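Local coordinates for HNH endonuclease (Geobacter metallireducens, PDB 4H9D), which probably cuts nucleic acid as a metal-dependent HNH nicking endonuclease, and holds a zinc ion through four cysteines, at residues Leu50-Val56 with Gly67-Cys73; Glu75-Arg79 with Trp88-Leu92. All blocks are in the same frame, centred on the assembly; numbering follows the deposited sequence.

Interaction 1: Leu50-Val56 with Gly67-Cys73. With ZN (zinc ion), chain D.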
loop_
_atom_site.group_PDB
_atom_site.type_symbol
_atom_site.label_atom_id
_atom_site.label_comp_id
_atom_site.label_asym_id
_atom_site.label_seq_id
_atom_site.Cartn_x
_atom_site.Cartn_y
_atom_site.Cartn_z
ATOM N N LEU A 50 -10.680 -0.349 20.459
ATOM C CA LEU A 50 -9.229 -0.429 20.607
ATOM C C LEU A 50 -8.702 -1.780 20.135
ATOM O O LEU A 50 -9.419 -2.781 20.162
ATOM C CB LEU A 50 -8.818 -0.236 22.063
ATOM C CG LEU A 50 -9.181 1.087 22.715
ATOM C CD1 LEU A 50 -8.487 1.146 24.063
ATOM C CD2 LEU A 50 -8.762 2.255 21.835
ATOM N N THR A 51 -7.447 -1.796 19.700
ATOM C CA THR A 51 -6.793 -3.018 19.247
ATOM C C THR A 51 -5.434 -3.084 19.910
ATOM O O THR A 51 -4.954 -2.099 20.466
ATOM C CB THR A 51 -6.571 -3.026 17.731
ATOM O OG1 THR A 51 -7.757 -2.563 17.074
ATOM C CG2 THR A 51 -6.262 -4.445 17.255
HETATM N N MSE A 52 -4.814 -4.247 19.868
HETATM C CA MSE A 52 -3.506 -4.379 20.464
HETATM C C MSE A 52 -2.464 -4.087 19.408
HETATM O O MSE A 52 -2.530 -4.618 18.300
HETATM C CB MSE A 52 -3.298 -5.783 20.982
HETATM C CG MSE A 52 -1.916 -6.001 21.510
HETATM SE SE MSE A 52 -1.769 -7.764 22.233
HETATM C CE MSE A 52 -1.860 -8.727 20.578
ATOM N N ASP A 53 -1.513 -3.223 19.736
ATOM C CA ASP A 53 -0.460 -2.920 18.784
ATOM C C ASP A 53 0.886 -3.121 19.444
ATOM O O ASP A 53 1.027 -2.963 20.659
ATOM C CB ASP A 53 -0.587 -1.487 18.266
ATOM C CG ASP A 53 0.402 -1.174 17.149
ATOM O OD1 ASP A 53 0.744 -2.086 16.363
ATOM O OD2 ASP A 53 0.824 -0.002 17.045
ATOM N N HIS A 54 1.868 -3.524 18.648
ATOM C CA HIS A 54 3.219 -3.708 19.160
ATOM C C HIS A 54 4.002 -2.480 18.741
ATOM O O HIS A 54 4.051 -2.148 17.556
ATOM C CB HIS A 54 3.875 -4.936 18.560
ATOM C CG HIS A 54 3.173 -6.217 18.870
ATOM N ND1 HIS A 54 2.005 -6.594 18.244
ATOM C CD2 HIS A 54 3.498 -7.226 19.710
ATOM C CE1 HIS A 54 1.642 -7.786 18.684
ATOM N NE2 HIS A 54 2.532 -8.191 19.573
ATOM N N LEU A 55 4.585 -1.791 19.714
ATOM C CA LEU A 55 5.370 -0.604 19.422
ATOM C C LEU A 55 6.379 -1.024 18.372
ATOM O O LEU A 55 6.467 -0.431 17.297
ATOM C CB LEU A 55 6.081 -0.136 20.683
ATOM C CG LEU A 55 5.172 0.516 21.709
ATOM C CD1 LEU A 55 5.953 0.750 22.970
ATOM C CD2 LEU A 55 4.630 1.817 21.147
ATOM N N VAL A 56 7.115 -2.076 18.709
ATOM C CA VAL A 56 8.106 -2.683 17.839
ATOM C C VAL A 56 7.410 -3.858 17.165
ATOM O O VAL A 56 7.129 -4.864 17.809
ATOM C CB VAL A 56 9.269 -3.219 18.655
ATOM C CG1 VAL A 56 10.214 -3.976 17.765
ATOM C CG2 VAL A 56 9.963 -2.075 19.343
ATOM N N GLY A 67 5.467 -4.752 27.900
ATOM C CA GLY A 67 6.291 -3.616 27.518
ATOM C C GLY A 67 6.176 -3.159 26.067
ATOM O O GLY A 67 6.110 -1.959 25.786
ATOM N N ASN A 68 6.140 -4.108 25.141
ATOM C CA ASN A 68 6.062 -3.789 23.725
ATOM C C ASN A 68 4.614 -3.771 23.203
ATOM O O ASN A 68 4.340 -3.400 22.064
ATOM C CB ASN A 68 6.925 -4.802 22.957
ATOM C CG ASN A 68 7.045 -4.482 21.497
ATOM O OD1 ASN A 68 7.292 -3.332 21.118
ATOM N ND2 ASN A 68 6.882 -5.501 20.657
ATOM N N VAL A 69 3.687 -4.171 24.051
ATOM C CA VAL A 69 2.287 -4.190 23.671
ATOM C C VAL A 69 1.637 -2.914 24.189
ATOM O O VAL A 69 1.997 -2.411 25.257
ATOM C CB VAL A 69 1.608 -5.458 24.225
ATOM C CG1 VAL A 69 0.174 -5.198 24.552
ATOM C CG2 VAL A 69 1.713 -6.570 23.190
ATOM N N VAL A 70 0.686 -2.395 23.422
ATOM C CA VAL A 70 0.023 -1.146 23.757
ATOM C C VAL A 70 -1.362 -1.055 23.076
ATOM O O VAL A 70 -1.559 -1.601 21.979
ATOM C CB VAL A 70 0.923 -0.003 23.286
ATOM C CG1 VAL A 70 0.364 0.636 22.040
ATOM C CG2 VAL A 70 1.111 0.983 24.382
ATOM N N PRO A 71 -2.337 -0.361 23.706
ATOM C CA PRO A 71 -3.691 -0.217 23.141
ATOM C C PRO A 71 -3.736 0.899 22.113
ATOM O O PRO A 71 -3.212 1.975 22.360
ATOM C CB PRO A 71 -4.562 0.148 24.352
ATOM C CG PRO A 71 -3.623 0.095 25.563
ATOM C CD PRO A 71 -2.249 0.337 24.994
ATOM N N ALA A 72 -4.363 0.661 20.968
ATOM C CA ALA A 72 -4.446 1.706 19.956
ATOM C C ALA A 72 -5.808 1.709 19.269
ATOM O O ALA A 72 -6.439 0.662 19.120
ATOM C CB ALA A 72 -3.347 1.523 18.934
ATOM N N CYS A 73 -6.262 2.896 18.865
ATOM C CA CYS A 73 -7.545 3.048 18.173
ATOM C C CYS A 73 -7.359 2.744 16.687
ATOM O O CYS A 73 -6.243 2.774 16.167
ATOM C CB CYS A 73 -8.084 4.471 18.335
ATOM S SG CYS A 73 -7.267 5.724 17.292
HETATM ZN ZN ZN D . -5.408 6.937 18.519
#

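Interaction 2: Glu75-Arg79 with Trp88-Leu92. With ZN (zinc ion), chain D.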
loop_
_atom_site.group_PDB
_atom_site.type_symbol
_atom_site.label_atom_id
_atom_site.label_comp_id
_atom_site.label_asym_id
_atom_site.label_seq_id
_atom_site.Cartn_x
_atom_site.Cartn_y
_atom_site.Cartn_z
ATOM N N GLU A 75 -7.757 4.288 13.714
ATOM C CA GLU A 75 -6.984 5.262 12.944
ATOM C C GLU A 75 -5.477 5.270 13.211
ATOM O O GLU A 75 -4.668 5.228 12.279
ATOM C CB GLU A 75 -7.561 6.651 13.195
ATOM C CG GLU A 75 -6.963 7.757 12.359
ATOM C CD GLU A 75 -7.631 9.094 12.628
ATOM O OE1 GLU A 75 -8.864 9.184 12.441
ATOM O OE2 GLU A 75 -6.930 10.052 13.028
ATOM N N CYS A 76 -5.102 5.338 14.484
ATOM C CA CYS A 76 -3.695 5.352 14.868
ATOM C C CYS A 76 -2.997 4.049 14.504
ATOM O O CYS A 76 -1.858 4.051 14.029
ATOM C CB CYS A 76 -3.541 5.587 16.378
ATOM S SG CYS A 76 -3.493 7.323 16.894
ATOM N N ASN A 77 -3.675 2.931 14.726
ATOM C CA ASN A 77 -3.061 1.648 14.436
ATOM C C ASN A 77 -2.630 1.479 12.985
ATOM O O ASN A 77 -1.565 0.909 12.727
ATOM C CB ASN A 77 -3.990 0.507 14.829
ATOM C CG ASN A 77 -3.357 -0.839 14.611
ATOM O OD1 ASN A 77 -2.263 -1.113 15.113
ATOM N ND2 ASN A 77 -4.031 -1.690 13.851
ATOM N N ASN A 78 -3.448 1.959 12.043
ATOM C CA ASN A 78 -3.133 1.851 10.613
ATOM C C ASN A 78 -2.118 2.895 10.184
ATOM O O ASN A 78 -1.082 2.567 9.609
ATOM C CB ASN A 78 -4.395 2.028 9.779
ATOM C CG ASN A 78 -5.464 1.030 10.143
ATOM O OD1 ASN A 78 -5.281 -0.178 9.980
ATOM N ND2 ASN A 78 -6.587 1.524 10.653
ATOM N N ARG A 79 -2.440 4.157 10.460
ATOM C CA ARG A 79 -1.575 5.269 10.121
ATOM C C ARG A 79 -0.142 5.042 10.564
ATOM O O ARG A 79 0.787 5.536 9.935
ATOM C CB ARG A 79 -2.100 6.554 10.755
ATOM C CG ARG A 79 -3.182 7.236 9.956
ATOM C CD ARG A 79 -3.952 8.239 10.800
ATOM N NE ARG A 79 -4.924 8.990 10.010
ATOM C CZ ARG A 79 -4.600 9.960 9.158
ATOM N NH1 ARG A 79 -3.324 10.298 8.990
ATOM N NH2 ARG A 79 -5.544 10.588 8.465
ATOM N N TRP A 88 4.225 10.443 10.303
ATOM C CA TRP A 88 3.683 10.009 11.581
ATOM C C TRP A 88 3.899 11.098 12.614
ATOM O O TRP A 88 2.937 11.589 13.211
ATOM C CB TRP A 88 4.358 8.713 12.027
ATOM C CG TRP A 88 3.909 8.216 13.375
ATOM C CD1 TRP A 88 4.669 8.112 14.501
ATOM C CD2 TRP A 88 2.599 7.753 13.734
ATOM N NE1 TRP A 88 3.917 7.613 15.541
ATOM C CE2 TRP A 88 2.643 7.386 15.095
ATOM C CE3 TRP A 88 1.395 7.613 13.038
ATOM C CZ2 TRP A 88 1.530 6.892 15.769
ATOM C CZ3 TRP A 88 0.293 7.122 13.710
ATOM C CH2 TRP A 88 0.368 6.769 15.061
ATOM N N GLU A 89 5.156 11.482 12.824
ATOM C CA GLU A 89 5.471 12.533 13.785
ATOM C C GLU A 89 4.487 13.675 13.602
ATOM O O GLU A 89 3.731 14.009 14.508
ATOM C CB GLU A 89 6.893 13.052 13.573
ATOM C CG GLU A 89 7.883 12.644 14.653
ATOM C CD GLU A 89 8.210 11.161 14.632
ATOM O OE1 GLU A 89 7.277 10.341 14.745
ATOM O OE2 GLU A 89 9.406 10.816 14.508
ATOM N N GLU A 90 4.499 14.258 12.410
ATOM C CA GLU A 90 3.611 15.363 12.075
ATOM C C GLU A 90 2.155 15.018 12.384
ATOM O O GLU A 90 1.395 15.872 12.850
ATOM C CB GLU A 90 3.757 15.731 10.594
ATOM C CG GLU A 90 5.183 16.102 10.187
ATOM C CD GLU A 90 5.269 16.684 8.778
ATOM O OE1 GLU A 90 4.750 16.044 7.834
ATOM O OE2 GLU A 90 5.858 17.778 8.616
ATOM N N TYR A 91 1.767 13.772 12.114
ATOM C CA TYR A 91 0.400 13.323 12.397
ATOM C C TYR A 91 0.155 13.468 13.905
ATOM O O TYR A 91 -0.884 13.991 14.335
ATOM C CB TYR A 91 0.219 11.861 11.981
ATOM C CG TYR A 91 -1.030 11.221 12.539
ATOM C CD1 TYR A 91 -2.301 11.587 12.074
ATOM C CD2 TYR A 91 -0.949 10.267 13.563
ATOM C CE1 TYR A 91 -3.467 11.017 12.621
ATOM C CE2 TYR A 91 -2.098 9.695 14.116
ATOM C CZ TYR A 91 -3.354 10.077 13.642
ATOM O OH TYR A 91 -4.491 9.547 14.223
ATOM N N LEU A 92 1.122 13.005 14.700
ATOM C CA LEU A 92 1.022 13.100 16.149
ATOM C C LEU A 92 1.034 14.567 16.528
ATOM O O LEU A 92 0.055 15.089 17.065
ATOM C CB LEU A 92 2.194 12.387 16.820
ATOM C CG LEU A 92 2.161 10.864 16.707
ATOM C CD1 LEU A 92 3.356 10.255 17.452
ATOM C CD2 LEU A 92 0.828 10.353 17.278
HETATM ZN ZN ZN D . -5.408 6.937 18.519
#

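Interaction 1: Leu50-Val56 with Gly67-Cys73
The antiparallel hairpin of the HNH beta-beta-alpha (His-Me finger) motif is formed by strands 50-54 and 69-73. Thr51 and Ala72 make a hydrogen-bonded pair, with Thr51 N to Ala72 O at 2.7 Å and a return bond from Ala72 N. Asp53 and Val70 repeat the pattern, Asp53 N reaching Val70 O at 2.8 Å. One face carries Met52, His54, Val69 and Pro71, and helices 10-24 and 27-34 pack against it. There the selenomethionine at Met52 lays its CG 3.8 Å from Val69 CG1; with CG anti to the backbone N (chi1 175°) and SE extended beyond it, SE also lies against this valine. His54 lies alongside Val69 and bonds through NE2 to Ser64 OG. Asp53 is on the other face with Val70 and Ala72; its OD2 is bonded to Tyr40 OH, and its CB lies 4.1 Å from Ala72 CB. Cys73 is the N-cap of helix 74-82, and its SG binds the zinc ion at 2.5 Å with Cys38, Cys41 and Cys76. At the other end Asn68 grips the chain past the first strand. Its backbone O accepts Leu55 N. Its amide, which also donates to Lys63 O, pairs twice with the backbone of Val56: OD1 receives Val56 N on a lone pair at 2.7 Å, and ND2 gives an almost straight bond (174°) to Val56 O at 2.9 Å.

Interaction 2: Glu75-Arg79 with Trp88-Leu92
This contact joins the two antiparallel helices 74-82 and 85-92, a helical hairpin beside the zinc site of the HNH fold, through side chains. Tyr91 and Trp88 of helix 85-92 reach across to Glu75, Cys76 and Arg79 of helix 74-82. The segments meet at 160°, with axes 11.6 Å apart, so large side chains bridge the distance. Tyr91 has CG anti to its own N (chi1 166°), which sends the ring toward the other helix. Its OH donates a hydrogen bond to Glu75 OE2 at 2.8 Å, met on the anti side of the carboxylate. Arg79 crosses one face of the same ring, with CD 3.8 Å from the Tyr91 centroid in a CH-pi contact. Its guanidinium is almost parallel to the ring, 5° between planes, and NH1 comes 3.5 Å from Tyr91 CD1. The link from Arg79 to Glu75 is long and rests on charge alone. The tyrosine ring thus meets the acid at its edge and the arginine over a face. With an alanine in place of Tyr91, Glu75 OE2 would probably lose its hydroxyl donor and the Arg79 chain the ring face it lies on. Cys76 SG sits at the edge of this ring and binds the zinc ion at 2.5 Å, with Cys38, Cys41 and Cys73 as the other ligands. Trp88, one turn earlier on helix 85-92, meets Tyr40 edge-to-face. Its CH2 lies 4.3 Å from Cys76 CB, and Arg79 CB approaches the indole edge in plane, 3.8 Å from Trp88 CZ3.

Along the chain, both strands of interaction 1 come before the two helices of interaction 2. Strand 69-73 leads directly into helix 74-82. The contact centres are 13 Å apart. Interaction 1 lies about 3 Å from the centre of the chain, and interaction 2 about 12 Å out. They meet where Asn77 of the helix packs on the hairpin, its CB 4.3 Å from Ala72 CB. The zinc ion joins them, because each supplies one cysteine; Cys38 and Cys41 complete the set. The metal therefore ties both to an earlier loop. Hairpin and helix 74-82 together make the beta-beta-alpha unit expected of an HNH nuclease, on which helix 85-92 packs.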